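Local coordinates for Rnh (Ribonuclease H) (Chlorobaculum tepidum, PDB 3H08), which probably acts as a magnesium-dependent endonuclease that cuts the RNA strand of RNA-DNA hybrids, leaving 5'-phosphomonoesters, at residues 3-8 with 57-62; 30-35 with 131-136; 75-80 with 103-108. The protein carries 3 engineered substitutions. All coordinates share one frame; numbering follows the deposited sequence. Where two conformers were deposited one is given.

How the contacts relate
All three contacts belong to one RNase H domain built round a mixed sheet. Contact 1 joins strand 4-13 to the loop between helix 44-57 and strand 64-69. Contact 2 joins edge strand 31-39 to helix 129-144. Contact 3 joins helices 72-79 and 102-114. The segments of contacts 1 and 2 alternate along the chain, with centres about 13 Å apart. They touch, for instance where Lys60 CE packs on Lys33 NZ. Contact 3 follows contact 1, nested inside the loop closed by contact 2. Its centre is about 17 Å from contact 1's and 22 Å from contact 2's. Contacts 2 and 3 lie on opposite sides of the chain's centre, so helices from both flanks are tied into one compact domain.

Contact 1 (3-8 with 57-62); sequences KTITIY and EALKEP
Leu59 packs its two methyls against two isoleucines of strand 4-13, and this is the tight part of the contact. Leu59 CD2 lies 3.8 Å from Ile5 CG2 and is almost as close to Ile5 CG1, so it rests on both branches of that residue. Ile5 has a second conformer, so the detail of this contact is less certain. The other methyl, Leu59 CD1, meets Ile7 CD1 tip to tip at 4.2 Å. Val65 and Leu26 also touch Leu59. The loop leads from helix 44-57 into strand 64-69, the parallel neighbour of strand 4-13 in the central sheet of the RNase H fold.

Toward the solvent the contact is looser. The extended Lys3 chain crosses Glu61 at about a right angle. A bend at the second torsion of Glu61 (chi2 -92°) turns its carboxylate to the end of the lysine chain. Glu61 OE2 lies 3.5 Å from Lys3 NZ, a long salt bridge, and 3.4 Å from Lys3 CE. A water accepts from Lys3 N at 2.9 Å and donates to Pro62 O at 2.7 Å. Apolar packing thus seats the loop on the sheet, and the charged pair probably adds a weaker closure.

Contact 2 (30-35 with 131-136); sequences SSRKEI and NSRADE. Engineered in segment 131-136: Ala134 (natural residue Cys).
Glu34 and Arg133 meet because one side chain is straight and the other is kinked. The Glu34 chain is extended beyond CG and lifts its carboxylate off the sheet. Arg133 has CG anti to its backbone nitrogen, then turns at chi2 (61°). This brings the side of its guanidinium, not its end, to Glu34, and the two chains cross at about a right angle.

Arg133 grips the carboxylate with two nitrogens. NE gives a nearly straight bond to Glu34 OE2, 2.9 Å long with an N-H...O angle of 177°. NH2 bonds Glu34 OE1 at 2.8 Å, on the syn side of that oxygen. The pair is not coplanar: the carboxylate and guanidinium planes are 53° apart. NE reaches OE2 from above the carboxylate plane, although OE2 itself lies in the guanidinium plane.

Glu34 OE2 takes a second bond, from Arg32 NH1 at 2.7 Å, nearly along its C-O axis. Two arginines thus share one carboxylate oxygen, which would probably keep Glu34 ionised. The network continues along the helix, where Arg133 NH1 bonds Glu136 OE1 at 3.0 Å. The guanidinium of Arg133 therefore has all three nitrogens engaged, which limits its rotation. Glu34 also touches Leu25 and Leu137, and Arg32 touches Tyr130.

The engineered Ala134 touches Asp10, a predicted metal ligand, and Asp135, another, sits on the same helix. The salt-bridge network joins edge strand 31-39 to helix 129-144 at the surface. Such a C-terminal helix, packed across the sheet and carrying an acidic metal ligand, is a feature of the RNase H fold.

Contact 3 (75-80 with 103-108); sequences VNAMNE and DLWQEI
Met78, which touches both Trp105 and Ile108 across the contact, shares a backbone acceptor with Asn79. Val75 O takes a bond from Asn79 N at 2.8 Å and a weak one from Met78 N at 3.2 Å. No hydrogen bond crosses between 75-80 and 103-108; the contact is made by apolar side chains.

The closest approach is Ala77 CB to Trp105 CH2, at 3.3 Å. The methyl sits obliquely to the far end of the indole and is also 3.7 Å from Trp105 CZ3, so packing is tight here. A bend at chi2 (-52°) sets the Met78 sulfur toward helix 102-114, and chi3 (-62°) turns Met78 CE, which comes 4.1 Å from Ile108 CG2. SD lies at the edge of the indole, near its plane, 4.2 Å from Trp105 CZ3. The same sulfur is 4.0 Å from Ile108 CG2 in one of the two conformers of Ile108.

The axes of the segments 75-79 and 103-108 come within 12.7 Å at their closest and are inclined at 49°. That spacing leaves room for a large ring. The two helices belong to the group that packs on one side of the RNase H sheet, with Leu49 and Ile53 of helix 44-57 and Leu83 of helix 82-88 close by.

Trp105 NE1 is hydrogen-bonded to Tyr73 OH, which satisfies this buried nitrogen, and the indole meets the rings of Tyr73 and Trp86 edge-to-face. With an alanine in its place, Ala77 CB and Met78 SD would probably face a gap and Tyr73 OH would lose its indole partner.

Contact 1 (3-8 with 57-62)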
ATOM      1  N   LYS A   3      -9.979 -14.813  -8.787  1.00 28.36           N
ATOM      2  CA  LYS A   3      -9.755 -13.656  -9.698  1.00 27.56           C
ATOM      3  C   LYS A   3      -8.322 -13.168  -9.542  1.00 27.10           C
ATOM      4  O   LYS A   3      -7.775 -13.212  -8.431  1.00 27.12           O
ATOM      5  CB  LYS A   3     -10.668 -12.482  -9.339  1.00 28.23           C
ATOM      6  CG  LYS A   3     -12.179 -12.680  -9.343  1.00 29.19           C
ATOM      7  CD  LYS A   3     -12.810 -11.328  -8.949  1.00 30.21           C
ATOM      8  CE  LYS A   3     -14.305 -11.344  -8.811  1.00 32.82           C
ATOM      9  NZ  LYS A   3     -14.735  -9.942  -8.512  1.00 35.78           N
ATOM     10  N   THR A   4      -7.710 -12.708 -10.631  1.00 25.54           N
ATOM     11  CA  THR A   4      -6.475 -11.914 -10.519  1.00 24.67           C
ATOM     12  C   THR A   4      -6.830 -10.449 -10.641  1.00 23.77           C
ATOM     13  O   THR A   4      -7.363  -9.983 -11.677  1.00 23.96           O
ATOM     14  CB  THR A   4      -5.414 -12.256 -11.558  1.00 25.85           C
ATOM     15  OG1 THR A   4      -5.063 -13.643 -11.450  1.00 28.06           O
ATOM     16  CG2 THR A   4      -4.189 -11.371 -11.370  1.00 27.52           C
ATOM     17  N   ILE A   5      -6.551  -9.724  -9.558  0.50 23.08           N
ATOM     18  CA  ILE A   5      -6.890  -8.317  -9.391  0.50 22.31           C
ATOM     19  C   ILE A   5      -5.620  -7.496  -9.339  0.50 21.60           C
ATOM     20  O   ILE A   5      -4.735  -7.774  -8.530  0.50 20.68           O
ATOM     21  CB  ILE A   5      -7.636  -8.077  -8.038  0.50 22.59           C
ATOM     22  CG1 ILE A   5      -8.763  -9.079  -7.849  0.50 23.02           C
ATOM     23  CG2 ILE A   5      -8.165  -6.673  -7.961  0.50 23.03           C
ATOM     24  CD1 ILE A   5      -9.796  -9.067  -8.946  0.50 24.09           C
ATOM     25  N   THR A   6      -5.561  -6.425 -10.125  1.00 21.22           N
ATOM     26  CA  THR A   6      -4.375  -5.581 -10.138  1.00 20.72           C
ATOM     27  C   THR A   6      -4.700  -4.339  -9.284  1.00 21.85           C
ATOM     28  O   THR A   6      -5.754  -3.748  -9.433  1.00 21.91           O
ATOM     29  CB  THR A   6      -3.994  -5.253 -11.574  1.00 21.70           C
ATOM     30  OG1 THR A   6      -3.778  -6.470 -12.283  1.00 21.96           O
ATOM     31  CG2 THR A   6      -2.752  -4.377 -11.643  1.00 22.12           C
ATOM     32  N   ILE A   7      -3.791  -3.991  -8.367  1.00 20.79           N
ATOM     33  CA  ILE A   7      -3.995  -2.895  -7.441  1.00 20.58           C
ATOM     34  C   ILE A   7      -2.826  -1.950  -7.550  1.00 21.14           C
ATOM     35  O   ILE A   7      -1.673  -2.358  -7.517  1.00 21.79           O
ATOM     36  CB  ILE A   7      -4.162  -3.391  -5.977  1.00 21.50           C
ATOM     37  CG1 ILE A   7      -5.237  -4.460  -5.919  1.00 22.39           C
ATOM     38  CG2 ILE A   7      -4.461  -2.248  -5.073  1.00 24.03           C
ATOM     39  CD1 ILE A   7      -5.536  -4.942  -4.537  1.00 24.08           C
ATOM     40  N   TYR A   8      -3.155  -0.669  -7.660  1.00 21.17           N
ATOM     41  CA  TYR A   8      -2.191   0.424  -7.763  1.00 20.84           C
ATOM     42  C   TYR A   8      -2.333   1.274  -6.518  1.00 21.78           C
ATOM     43  O   TYR A   8      -3.414   1.738  -6.215  1.00 22.38           O
ATOM     44  CB  TYR A   8      -2.461   1.235  -8.995  1.00 20.89           C
ATOM     45  CG  TYR A   8      -2.425   0.442 -10.269  1.00 20.28           C
ATOM     46  CD1 TYR A   8      -1.247   0.308 -10.989  1.00 20.93           C
ATOM     47  CD2 TYR A   8      -3.568  -0.198 -10.760  1.00 21.17           C
ATOM     48  CE1 TYR A   8      -1.199  -0.409 -12.173  1.00 21.05           C
ATOM     49  CE2 TYR A   8      -3.520  -0.914 -11.925  1.00 21.08           C
ATOM     50  CZ  TYR A   8      -2.331  -1.039 -12.626  1.00 21.03           C
ATOM     51  OH  TYR A   8      -2.295  -1.721 -13.838  1.00 23.92           O
ATOM     52  N   GLU A  57      -7.569  -4.800   1.768  1.00 21.54           N
ATOM     53  CA  GLU A  57      -8.789  -4.921   2.576  1.00 22.43           C
ATOM     54  C   GLU A  57     -10.061  -4.733   1.744  1.00 21.86           C
ATOM     55  O   GLU A  57     -11.127  -5.208   2.134  1.00 23.38           O
ATOM     56  CB  GLU A  57      -8.773  -3.940   3.724  1.00 22.91           C
ATOM     57  CG  GLU A  57      -7.863  -4.355   4.834  1.00 24.48           C
ATOM     58  CD  GLU A  57      -7.851  -3.418   6.042  1.00 26.81           C
ATOM     59  OE1 GLU A  57      -8.339  -2.276   5.961  1.00 32.80           O
ATOM     60  OE2 GLU A  57      -7.337  -3.863   7.105  1.00 34.36           O
ATOM     61  N   ALA A  58      -9.937  -4.046   0.608  1.00 22.87           N
ATOM     62  CA  ALA A  58     -11.089  -3.762  -0.277  1.00 22.70           C
ATOM     63  C   ALA A  58     -11.500  -4.960  -1.119  1.00 23.16           C
ATOM     64  O   ALA A  58     -12.578  -4.979  -1.699  1.00 24.51           O
ATOM     65  CB  ALA A  58     -10.790  -2.599  -1.169  1.00 22.82           C
ATOM     66  N   LEU A  59     -10.675  -5.980  -1.154  1.00 23.25           N
ATOM     67  CA  LEU A  59     -11.033  -7.197  -1.854  1.00 23.21           C
ATOM     68  C   LEU A  59     -12.093  -7.974  -1.053  1.00 23.76           C
ATOM     69  O   LEU A  59     -11.937  -8.198   0.143  1.00 24.00           O
ATOM     70  CB  LEU A  59      -9.799  -8.042  -2.050  1.00 22.74           C
ATOM     71  CG  LEU A  59      -8.688  -7.425  -2.873  1.00 23.19           C
ATOM     72  CD1 LEU A  59      -7.418  -8.200  -2.680  1.00 24.20           C
ATOM     73  CD2 LEU A  59      -9.035  -7.377  -4.295  1.00 26.55           C
ATOM     74  N   LYS A  60     -13.150  -8.416  -1.723  1.00 25.26           N
ATOM     75  CA  LYS A  60     -14.256  -9.060  -1.060  1.00 25.08           C
ATOM     76  C   LYS A  60     -14.024 -10.557  -0.814  1.00 24.62           C
ATOM     77  O   LYS A  60     -14.651 -11.156   0.066  1.00 25.55           O
ATOM     78  CB  LYS A  60     -15.523  -8.919  -1.909  1.00 26.09           C
ATOM     79  CG  LYS A  60     -15.845  -7.502  -2.323  1.00 28.35           C
ATOM     80  CD  LYS A  60     -17.070  -7.477  -3.216  1.00 28.72           C
ATOM     81  CE  LYS A  60     -17.110  -6.266  -4.105  1.00 31.29           C
ATOM     82  NZ  LYS A  60     -18.512  -6.055  -4.625  1.00 34.45           N
ATOM     83  N   GLU A  61     -13.187 -11.161  -1.656  1.00 24.01           N
ATOM     84  CA  GLU A  61     -12.872 -12.568  -1.557  1.00 24.23           C
ATOM     85  C   GLU A  61     -11.369 -12.772  -1.738  1.00 22.80           C
ATOM     86  O   GLU A  61     -10.696 -11.897  -2.249  1.00 21.26           O
ATOM     87  CB  GLU A  61     -13.677 -13.367  -2.577  1.00 26.25           C
ATOM     88  CG  GLU A  61     -13.312 -13.149  -4.027  1.00 31.75           C
ATOM     89  CD  GLU A  61     -14.135 -12.049  -4.740  1.00 38.82           C
ATOM     90  OE1 GLU A  61     -15.371 -11.981  -4.546  1.00 43.26           O
ATOM     91  OE2 GLU A  61     -13.531 -11.264  -5.510  1.00 45.09           O
ATOM     92  N   PRO A  62     -10.839 -13.913  -1.283  1.00 22.76           N
ATOM     93  CA  PRO A  62      -9.418 -14.215  -1.544  1.00 22.95           C
ATOM     94  C   PRO A  62      -9.104 -14.102  -3.029  1.00 22.42           C
ATOM     95  O   PRO A  62      -9.881 -14.594  -3.864  1.00 23.83           O
ATOM     96  CB  PRO A  62      -9.273 -15.660  -1.062  1.00 21.79           C
ATOM     97  CG  PRO A  62     -10.231 -15.727   0.036  1.00 22.52           C
ATOM     98  CD  PRO A  62     -11.440 -14.960  -0.471  1.00 23.67           C
TER
HETATM   99  O   HOH W   1     -11.104 -14.078  -6.232  1.00 33.08           O

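Contact 2 (30-35 with 131-136)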
ATOM      1  N   SER A  30     -12.340  -4.523 -17.217  1.00 24.19           N
ATOM      2  CA  SER A  30     -12.880  -3.170 -17.356  1.00 24.65           C
ATOM      3  C   SER A  30     -13.477  -2.609 -16.053  1.00 25.36           C
ATOM      4  O   SER A  30     -13.824  -1.429 -15.997  1.00 25.10           O
ATOM      5  CB  SER A  30     -13.924  -3.130 -18.461  1.00 25.04           C
ATOM      6  OG  SER A  30     -14.983  -3.970 -18.111  1.00 23.52           O
ATOM      7  N   SER A  31     -13.584  -3.436 -15.011  0.50 25.27           N
ATOM      8  CA  SER A  31     -14.063  -2.943 -13.723  0.50 26.03           C
ATOM      9  C   SER A  31     -12.964  -2.245 -12.937  0.50 25.87           C
ATOM     10  O   SER A  31     -11.810  -2.692 -12.913  0.50 25.91           O
ATOM     11  CB  SER A  31     -14.641  -4.070 -12.878  0.50 25.99           C
ATOM     12  OG  SER A  31     -13.705  -5.094 -12.678  0.50 28.78           O
ATOM     13  N   ARG A  32     -13.341  -1.162 -12.268  1.00 26.31           N
ATOM     14  CA  ARG A  32     -12.420  -0.382 -11.459  1.00 27.24           C
ATOM     15  C   ARG A  32     -13.091  -0.019 -10.128  1.00 26.34           C
ATOM     16  O   ARG A  32     -14.306   0.159 -10.070  1.00 28.56           O
ATOM     17  CB  ARG A  32     -11.970   0.892 -12.200  1.00 28.32           C
ATOM     18  CG  ARG A  32     -12.684   2.213 -11.750  1.00 34.11           C
ATOM     19  CD  ARG A  32     -11.769   3.459 -11.863  1.00 35.01           C
ATOM     20  NE  ARG A  32     -10.881   3.366 -13.022  1.00 40.15           N
ATOM     21  CZ  ARG A  32      -9.985   4.293 -13.349  1.00 40.05           C
ATOM     22  NH1 ARG A  32      -9.849   5.384 -12.609  1.00 43.09           N
ATOM     23  NH2 ARG A  32      -9.232   4.126 -14.431  1.00 41.71           N
ATOM     24  N   LYS A  33     -12.297   0.098  -9.075  1.00 25.96           N
ATOM     25  CA  LYS A  33     -12.760   0.575  -7.761  1.00 25.88           C
ATOM     26  C   LYS A  33     -11.659   1.499  -7.235  1.00 24.62           C
ATOM     27  O   LYS A  33     -10.482   1.156  -7.315  1.00 24.14           O
ATOM     28  CB  LYS A  33     -12.963  -0.598  -6.779  1.00 26.28           C
ATOM     29  CG  LYS A  33     -13.399  -0.173  -5.335  1.00 30.39           C
ATOM     30  CD  LYS A  33     -13.680  -1.364  -4.377  1.00 31.44           C
ATOM     31  CE  LYS A  33     -14.642  -2.397  -4.968  1.00 36.28           C
ATOM     32  NZ  LYS A  33     -14.978  -3.533  -4.009  1.00 38.53           N
ATOM     33  N   GLU A  34     -12.056   2.671  -6.753  1.00 24.12           N
ATOM     34  CA  GLU A  34     -11.173   3.641  -6.145  1.00 24.21           C
ATOM     35  C   GLU A  34     -11.491   3.768  -4.663  1.00 23.48           C
ATOM     36  O   GLU A  34     -12.656   3.854  -4.261  1.00 24.04           O
ATOM     37  CB  GLU A  34     -11.301   5.006  -6.819  1.00 24.07           C
ATOM     38  CG  GLU A  34     -10.901   4.969  -8.276  1.00 25.25           C
ATOM     39  CD  GLU A  34     -11.027   6.285  -9.021  1.00 27.06           C
ATOM     40  OE1 GLU A  34     -11.673   7.256  -8.516  1.00 30.84           O
ATOM     41  OE2 GLU A  34     -10.475   6.341 -10.151  1.00 29.56           O
ATOM     42  N   ILE A  35     -10.444   3.849  -3.864  1.00 23.19           N
ATOM     43  CA  ILE A  35     -10.573   4.159  -2.437  1.00 23.39           C
ATOM     44  C   ILE A  35      -9.493   5.140  -2.050  1.00 22.40           C
ATOM     45  O   ILE A  35      -8.428   5.175  -2.689  1.00 23.53           O
ATOM     46  CB  ILE A  35     -10.486   2.890  -1.584  1.00 24.07           C
ATOM     47  CG1 ILE A  35      -9.188   2.160  -1.819  1.00 24.42           C
ATOM     48  CG2 ILE A  35     -11.658   1.976  -1.929  1.00 26.86           C
ATOM     49  CD1 ILE A  35      -8.914   1.015  -0.864  1.00 25.31           C
ATOM     50  N   ASN A 131      -1.249   4.219 -11.241  1.00 21.56           N
ATOM     51  CA  ASN A 131      -0.557   4.794 -10.086  1.00 20.81           C
ATOM     52  C   ASN A 131      -0.730   6.286 -10.022  1.00 21.21           C
ATOM     53  O   ASN A 131      -0.834   6.831  -8.951  1.00 22.87           O
ATOM     54  CB  ASN A 131       0.928   4.421 -10.046  1.00 20.75           C
ATOM     55  CG  ASN A 131       1.154   3.038  -9.530  1.00 18.97           C
ATOM     56  OD1 ASN A 131       1.027   2.767  -8.289  1.00 22.24           O
ATOM     57  ND2 ASN A 131       1.478   2.156 -10.414  1.00 15.08           N
ATOM     58  N   SER A 132      -0.758   6.972 -11.171  1.00 20.80           N
ATOM     59  CA  SER A 132      -0.964   8.416 -11.122  1.00 21.00           C
ATOM     60  C   SER A 132      -2.320   8.737 -10.494  1.00 20.94           C
ATOM     61  O   SER A 132      -2.455   9.707  -9.730  1.00 21.79           O
ATOM     62  CB  SER A 132      -0.912   9.000 -12.506  1.00 21.61           C
ATOM     63  OG  SER A 132       0.413   8.978 -13.004  1.00 25.78           O
ATOM     64  N   ARG A 133      -3.332   7.964 -10.850  1.00 21.34           N
ATOM     65  CA  ARG A 133      -4.666   8.192 -10.269  1.00 21.45           C
ATOM     66  C   ARG A 133      -4.674   7.919  -8.773  1.00 21.64           C
ATOM     67  O   ARG A 133      -5.255   8.703  -7.998  1.00 21.46           O
ATOM     68  CB  ARG A 133      -5.744   7.355 -10.999  1.00 22.43           C
ATOM     69  CG  ARG A 133      -7.122   7.467 -10.409  1.00 20.24           C
ATOM     70  CD  ARG A 133      -7.645   8.867 -10.457  1.00 20.50           C
ATOM     71  NE  ARG A 133      -9.029   8.893 -10.025  1.00 18.80           N
ATOM     72  CZ  ARG A 133      -9.664   9.960  -9.615  1.00 19.23           C
ATOM     73  NH1 ARG A 133      -9.066  11.124  -9.622  1.00 22.16           N
ATOM     74  NH2 ARG A 133     -10.933   9.875  -9.260  1.00 19.71           N
ATOM     75  N   ALA A 134      -4.022   6.840  -8.359  1.00 21.80           N
ATOM     76  CA  ALA A 134      -3.879   6.523  -6.944  1.00 21.77           C
ATOM     77  C   ALA A 134      -3.204   7.686  -6.182  1.00 22.13           C
ATOM     78  O   ALA A 134      -3.648   8.057  -5.070  1.00 22.73           O
ATOM     79  CB  ALA A 134      -3.109   5.221  -6.774  1.00 23.55           C
ATOM     80  N   ASP A 135      -2.140   8.237  -6.762  1.00 22.10           N
ATOM     81  CA  ASP A 135      -1.452   9.408  -6.199  1.00 23.27           C
ATOM     82  C   ASP A 135      -2.389  10.622  -6.084  1.00 23.10           C
ATOM     83  O   ASP A 135      -2.426  11.308  -5.040  1.00 22.01           O
ATOM     84  CB  ASP A 135      -0.239   9.711  -7.056  1.00 23.26           C
ATOM     85  CG  ASP A 135       0.559  10.922  -6.549  1.00 25.14           C
ATOM     86  OD1 ASP A 135       1.077  10.863  -5.402  1.00 33.69           O
ATOM     87  OD2 ASP A 135       0.625  11.910  -7.265  1.00 28.80           O
ATOM     88  N   GLU A 136      -3.172  10.886  -7.148  1.00 22.26           N
ATOM     89  CA  GLU A 136      -4.125  11.976  -7.179  1.00 22.49           C
ATOM     90  C   GLU A 136      -5.149  11.775  -6.067  1.00 20.64           C
ATOM     91  O   GLU A 136      -5.491  12.719  -5.374  1.00 21.18           O
ATOM     92  CB  GLU A 136      -4.834  12.021  -8.541  1.00 22.68           C
ATOM     93  CG  GLU A 136      -5.755  13.174  -8.795  1.00 23.54           C
ATOM     94  CD  GLU A 136      -6.480  13.114 -10.160  1.00 23.92           C
ATOM     95  OE1 GLU A 136      -6.442  12.050 -10.852  1.00 24.14           O
ATOM     96  OE2 GLU A 136      -7.069  14.136 -10.547  1.00 26.55           O
TER

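Contact 3 (75-80 with 103-108)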
ATOM      1  N   VAL A  75       7.992  -2.406  -1.147  1.00 22.71           N
ATOM      2  CA  VAL A  75       8.314  -3.450  -2.107  1.00 22.77           C
ATOM      3  C   VAL A  75       9.594  -4.204  -1.720  1.00 22.97           C
ATOM      4  O   VAL A  75       9.656  -5.425  -1.807  1.00 23.77           O
ATOM      5  CB  VAL A  75       8.398  -2.886  -3.554  1.00 22.60           C
ATOM      6  CG1 VAL A  75       8.875  -3.978  -4.515  1.00 24.34           C
ATOM      7  CG2 VAL A  75       7.103  -2.312  -3.965  1.00 23.02           C
ATOM      8  N   ASN A  76      10.590  -3.495  -1.218  1.00 23.14           N
ATOM      9  CA  ASN A  76      11.807  -4.167  -0.758  1.00 23.79           C
ATOM     10  C   ASN A  76      11.523  -5.112   0.405  1.00 23.67           C
ATOM     11  O   ASN A  76      12.064  -6.204   0.467  1.00 25.26           O
ATOM     12  CB  ASN A  76      12.862  -3.167  -0.357  1.00 24.34           C
ATOM     13  CG  ASN A  76      13.436  -2.434  -1.545  1.00 25.08           C
ATOM     14  OD1 ASN A  76      13.291  -2.874  -2.692  1.00 27.74           O
ATOM     15  ND2 ASN A  76      14.092  -1.319  -1.286  1.00 26.92           N
ATOM     16  N   ALA A  77      10.664  -4.706   1.345  1.00 24.18           N
ATOM     17  CA  ALA A  77      10.394  -5.556   2.495  1.00 23.69           C
ATOM     18  C   ALA A  77       9.779  -6.857   2.038  1.00 23.68           C
ATOM     19  O   ALA A  77      10.009  -7.896   2.614  1.00 24.15           O
ATOM     20  CB  ALA A  77       9.463  -4.881   3.457  1.00 24.39           C
ATOM     21  N   MET A  78       8.937  -6.781   1.024  1.00 23.06           N
ATOM     22  CA  MET A  78       8.236  -7.976   0.578  1.00 23.36           C
ATOM     23  C   MET A  78       9.103  -8.826  -0.342  1.00 23.65           C
ATOM     24  O   MET A  78       9.016 -10.060  -0.314  1.00 25.56           O
ATOM     25  CB  MET A  78       6.960  -7.584  -0.180  1.00 23.25           C
ATOM     26  CG  MET A  78       6.014  -6.661   0.579  1.00 23.25           C
ATOM     27  SD  MET A  78       5.621  -7.329   2.219  1.00 25.22           S
ATOM     28  CE  MET A  78       4.802  -8.866   1.859  1.00 24.35           C
ATOM     29  N   ASN A  79       9.882  -8.184  -1.218  1.00 23.62           N
ATOM     30  CA  ASN A  79      10.624  -8.909  -2.259  1.00 24.34           C
ATOM     31  C   ASN A  79      12.049  -9.312  -1.899  1.00 25.59           C
ATOM     32  O   ASN A  79      12.647 -10.148  -2.593  1.00 26.37           O
ATOM     33  CB  ASN A  79      10.629  -8.090  -3.545  1.00 23.14           C
ATOM     34  CG  ASN A  79       9.270  -8.021  -4.177  1.00 22.73           C
ATOM     35  OD1 ASN A  79       8.357  -8.679  -3.722  1.00 24.70           O
ATOM     36  ND2 ASN A  79       9.134  -7.240  -5.232  1.00 24.59           N
ATOM     37  N   GLU A  80      12.597  -8.697  -0.858  1.00 25.52           N
ATOM     38  CA  GLU A  80      13.942  -9.046  -0.378  1.00 27.05           C
ATOM     39  C   GLU A  80      13.886  -9.958   0.877  1.00 28.38           C
ATOM     40  O   GLU A  80      14.926 -10.299   1.462  1.00 28.28           O
ATOM     41  CB  GLU A  80      14.732  -7.773  -0.079  1.00 27.47           C
ATOM     42  CG  GLU A  80      14.848  -6.759  -1.190  1.00 27.48           C
ATOM     43  CD  GLU A  80      15.468  -7.280  -2.481  1.00 30.84           C
ATOM     44  OE1 GLU A  80      16.473  -8.015  -2.418  1.00 31.00           O
ATOM     45  OE2 GLU A  80      14.934  -6.944  -3.572  1.00 35.41           O
ATOM     46  N   ASP A 103       2.648  -2.247  13.663  1.00 23.22           N
ATOM     47  CA  ASP A 103       1.193  -2.374  13.537  1.00 23.72           C
ATOM     48  C   ASP A 103       0.762  -2.591  12.089  1.00 23.68           C
ATOM     49  O   ASP A 103      -0.071  -3.461  11.781  1.00 24.95           O
ATOM     50  CB  ASP A 103       0.476  -1.176  14.161  1.00 23.63           C
ATOM     51  CG  ASP A 103       0.897   0.195  13.560  1.00 25.89           C
ATOM     52  OD1 ASP A 103       2.090   0.441  13.235  1.00 25.51           O
ATOM     53  OD2 ASP A 103      -0.013   1.050  13.491  1.00 27.30           O
ATOM     54  N   LEU A 104       1.360  -1.832  11.187  1.00 23.41           N
ATOM     55  CA  LEU A 104       1.011  -1.939   9.772  1.00 22.40           C
ATOM     56  C   LEU A 104       1.611  -3.176   9.130  1.00 23.60           C
ATOM     57  O   LEU A 104       0.929  -3.874   8.383  1.00 24.88           O
ATOM     58  CB  LEU A 104       1.409  -0.664   9.025  1.00 22.54           C
ATOM     59  CG  LEU A 104       0.783   0.634   9.535  1.00 21.83           C
ATOM     60  CD1 LEU A 104       1.175   1.792   8.646  1.00 23.25           C
ATOM     61  CD2 LEU A 104      -0.719   0.553   9.567  1.00 23.77           C
ATOM     62  N   TRP A 105       2.862  -3.498   9.461  1.00 22.80           N
ATOM     63  CA  TRP A 105       3.428  -4.759   8.958  1.00 22.63           C
ATOM     64  C   TRP A 105       2.618  -5.987   9.393  1.00 23.00           C
ATOM     65  O   TRP A 105       2.494  -6.932   8.618  1.00 23.81           O
ATOM     66  CB  TRP A 105       4.901  -4.925   9.325  1.00 22.94           C
ATOM     67  CG  TRP A 105       5.777  -3.952   8.674  1.00 22.74           C
ATOM     68  CD1 TRP A 105       6.453  -2.935   9.274  1.00 24.03           C
ATOM     69  CD2 TRP A 105       6.032  -3.819   7.260  1.00 21.58           C
ATOM     70  NE1 TRP A 105       7.169  -2.215   8.353  1.00 23.78           N
ATOM     71  CE2 TRP A 105       6.923  -2.726   7.103  1.00 21.78           C
ATOM     72  CE3 TRP A 105       5.629  -4.525   6.132  1.00 22.52           C
ATOM     73  CZ2 TRP A 105       7.413  -2.338   5.857  1.00 22.82           C
ATOM     74  CZ3 TRP A 105       6.140  -4.144   4.898  1.00 23.18           C
ATOM     75  CH2 TRP A 105       6.990  -3.048   4.776  1.00 22.98           C
ATOM     76  N   GLN A 106       2.043  -5.984  10.592  1.00 23.50           N
ATOM     77  CA  GLN A 106       1.232  -7.117  11.042  0.50 23.97           C
ATOM     78  C   GLN A 106      -0.008  -7.260  10.189  1.00 24.11           C
ATOM     79  O   GLN A 106      -0.481  -8.369   9.939  1.00 24.47           O
ATOM     80  CB  GLN A 106       0.837  -6.935  12.502  0.50 24.02           C
ATOM     81  CG  GLN A 106       1.978  -7.273  13.421  0.50 24.06           C
ATOM     82  CD  GLN A 106       1.774  -6.828  14.853  0.50 24.51           C
ATOM     83  OE1 GLN A 106       2.452  -7.316  15.740  0.50 28.76           O
ATOM     84  NE2 GLN A 106       0.856  -5.887  15.079  0.50 24.22           N
ATOM     85  N   GLU A 107      -0.564  -6.132   9.785  1.00 23.36           N
ATOM     86  CA  GLU A 107      -1.733  -6.148   8.916  1.00 24.98           C
ATOM     87  C   GLU A 107      -1.367  -6.713   7.550  1.00 24.56           C
ATOM     88  O   GLU A 107      -2.105  -7.517   6.995  1.00 25.92           O
ATOM     89  CB  GLU A 107      -2.320  -4.748   8.774  1.00 26.46           C
ATOM     90  CG  GLU A 107      -3.174  -4.346   9.900  1.00 30.91           C
ATOM     91  CD  GLU A 107      -4.362  -5.290  10.018  1.00 37.50           C
ATOM     92  OE1 GLU A 107      -5.222  -5.308   9.092  1.00 45.20           O
ATOM     93  OE2 GLU A 107      -4.402  -6.052  10.988  1.00 44.42           O
ATOM     94  N   ILE A 108      -0.224  -6.299   7.029  0.50 24.20           N
ATOM     95  CA  ILE A 108       0.240  -6.767   5.727  0.50 23.35           C
ATOM     96  C   ILE A 108       0.533  -8.257   5.758  0.50 23.91           C
ATOM     97  O   ILE A 108       0.271  -8.953   4.773  0.50 23.76           O
ATOM     98  CB  ILE A 108       1.478  -5.963   5.244  0.50 22.93           C
ATOM     99  CG1 ILE A 108       1.073  -4.519   4.969  0.50 22.61           C
ATOM    100  CG2 ILE A 108       2.093  -6.614   3.997  0.50 23.38           C
ATOM    101  CD1 ILE A 108       2.247  -3.549   4.781  0.50 20.74           C
TER